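Local structure of metallo-beta-lactamase (Serratia marcescens, 5AXR) at residues Q9-I14 with I55-F60. The protein probably hydrolyses the beta-lactam ring of antibiotics with the help of zinc ions, as a subclass B3 metallo-beta-lactamase. Residues are numbered along the deposited sequence; the frame is centred on the assembly and turned at random.
Sequences QQPFTI and IRAMGF. With NA (sodium ion), chain F.
The backbones come nearest at P11 and M58, CA to CA 6.8 Å, where outermost strand 12-15 of the seven-stranded sheet passes the C-terminal end of helix 47-57. The contact lies at the surface of the metallo-beta-lactamase fold, away from the zinc site, and joins the sheet's first strand to the helix packed beside it. The helix closes in a Schellman motif: G59, with positive phi, and F60 send their N-H groups back to R56 O and I55 O. M58, just ahead of that glycine, carries most of the contact; the P11 and A57 part is apolar. The M58 chain runs past the proline ring in the opposite sense: M58 CG lies 3.7 Å from P11 CB, and M58 SD also meets the CB-CG edge of the ring. A57 adds its methyl, with CB 4.1 Å from P11 CG. Bends at chi2 (-59°) and chi3 (-75°) fold the thioether chain back on itself and bring M58 CE against the strand backbone, 3.8 Å from F12 C. F12 points its CB to the other side of the strand, where its ring meets Y20 and the side chains of helix 221-231; Q10 O lies in the plane of this ring, at its edge. On that same side of the strand T13 O binds a sodium ion at 2.7 Å, together with Y236 OH and two waters. With OG1 anti to its carbonyl carbon (chi1 -59°), the T13 hydroxyl lies on the M58 side and hydrogen-bonds with H19 ND1 of the adjacent strand 18-20. M58 also touches H19, and its CE methyl comes 3.5 Å from T13 OG1.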
# COMPACT_ATOMS: atom_id res chain seq x y z
N GLN A 9 7.81 -11.24 9.95
CA GLN A 9 8.63 -10.06 10.14
C GLN A 9 8.21 -9.43 11.48
O GLN A 9 7.03 -9.13 11.69
CB GLN A 9 8.40 -9.11 8.96
CG GLN A 9 8.92 -7.70 9.16
CD GLN A 9 10.41 -7.71 9.36
OE1 GLN A 9 11.13 -8.23 8.52
NE2 GLN A 9 10.89 -7.13 10.46
N GLN A 10 9.13 -9.34 12.42
CA GLN A 10 8.86 -8.66 13.70
C GLN A 10 8.43 -7.22 13.44
O GLN A 10 9.11 -6.48 12.73
CB GLN A 10 10.10 -8.65 14.59
CG GLN A 10 9.89 -8.00 15.95
CD GLN A 10 11.19 -7.86 16.72
OE1 GLN A 10 12.13 -7.23 16.26
NE2 GLN A 10 11.30 -8.59 17.82
N PRO A 11 7.23 -6.86 13.91
CA PRO A 11 6.68 -5.55 13.60
C PRO A 11 7.39 -4.42 14.37
O PRO A 11 8.19 -4.69 15.26
CB PRO A 11 5.22 -5.69 14.03
CG PRO A 11 5.24 -6.70 15.14
CD PRO A 11 6.33 -7.67 14.75
N PHE A 12 7.20 -3.19 13.92
CA PHE A 12 7.92 -2.07 14.52
C PHE A 12 7.19 -0.77 14.23
O PHE A 12 6.56 -0.61 13.18
CB PHE A 12 9.37 -1.97 14.00
CG PHE A 12 9.48 -1.97 12.48
CD1 PHE A 12 9.43 -3.16 11.77
CD2 PHE A 12 9.66 -0.77 11.78
CE1 PHE A 12 9.53 -3.19 10.39
CE2 PHE A 12 9.73 -0.80 10.39
CZ PHE A 12 9.73 -2.00 9.70
N THR A 13 7.37 0.19 15.13
CA THR A 13 6.92 1.55 14.90
C THR A 13 7.82 2.27 13.89
O THR A 13 9.05 2.23 13.99
CB THR A 13 6.83 2.34 16.20
OG1 THR A 13 5.91 1.69 17.11
CG2 THR A 13 6.38 3.76 15.93
N ILE A 14 7.18 2.89 12.91
CA ILE A 14 7.88 3.69 11.91
C ILE A 14 7.95 5.12 12.43
O ILE A 14 9.01 5.74 12.40
CB ILE A 14 7.15 3.67 10.53
CG1 ILE A 14 7.29 2.29 9.86
CG2 ILE A 14 7.71 4.75 9.60
CD1 ILE A 14 6.31 2.04 8.74
N ILE A 55 -0.02 -7.33 14.50
CA ILE A 55 -0.88 -6.34 15.15
C ILE A 55 -1.01 -6.64 16.66
O ILE A 55 -0.89 -5.73 17.50
CB ILE A 55 -2.27 -6.28 14.47
CG1 ILE A 55 -2.16 -5.63 13.09
CG2 ILE A 55 -3.27 -5.51 15.31
CD1 ILE A 55 -3.34 -5.91 12.17
N ARG A 56 -1.22 -7.91 16.98
CA ARG A 56 -1.31 -8.35 18.37
C ARG A 56 0.03 -8.21 19.08
O ARG A 56 0.09 -7.68 20.18
CB ARG A 56 -1.81 -9.82 18.45
CG ARG A 56 -3.24 -10.03 17.94
CD ARG A 56 -3.79 -11.44 18.17
NE ARG A 56 -2.94 -12.49 17.58
CZ ARG A 56 -3.28 -13.35 16.62
NH1 ARG A 56 -2.38 -14.22 16.15
NH2 ARG A 56 -4.51 -13.37 16.12
N ALA A 57 1.13 -8.53 18.41
CA ALA A 57 2.46 -8.30 19.00
C ALA A 57 2.80 -6.84 19.29
O ALA A 57 3.66 -6.56 20.13
CB ALA A 57 3.54 -8.91 18.13
N MET A 58 2.23 -5.91 18.54
CA MET A 58 2.45 -4.50 18.82
C MET A 58 1.59 -4.05 20.01
O MET A 58 1.74 -2.92 20.48
CB MET A 58 2.16 -3.64 17.57
CG MET A 58 3.19 -3.80 16.47
SD MET A 58 4.85 -3.36 17.02
CE MET A 58 4.74 -1.57 17.04
N GLY A 59 0.76 -4.96 20.53
CA GLY A 59 -0.10 -4.66 21.68
C GLY A 59 -1.43 -4.02 21.30
O GLY A 59 -2.01 -3.27 22.07
N PHE A 60 -1.96 -4.37 20.14
CA PHE A 60 -3.29 -3.92 19.75
C PHE A 60 -4.25 -5.08 19.60
O PHE A 60 -3.83 -6.23 19.51
CB PHE A 60 -3.18 -3.16 18.44
CG PHE A 60 -2.35 -1.91 18.53
CD1 PHE A 60 -2.75 -0.86 19.32
CD2 PHE A 60 -1.17 -1.80 17.81
CE1 PHE A 60 -1.99 0.31 19.38
CE2 PHE A 60 -0.40 -0.65 17.87
CZ PHE A 60 -0.83 0.42 18.62
NA NA F . 11.60 1.52 14.47
O HOH W 1 12.69 -0.90 15.01
O HOH W 2 10.59 2.51 16.89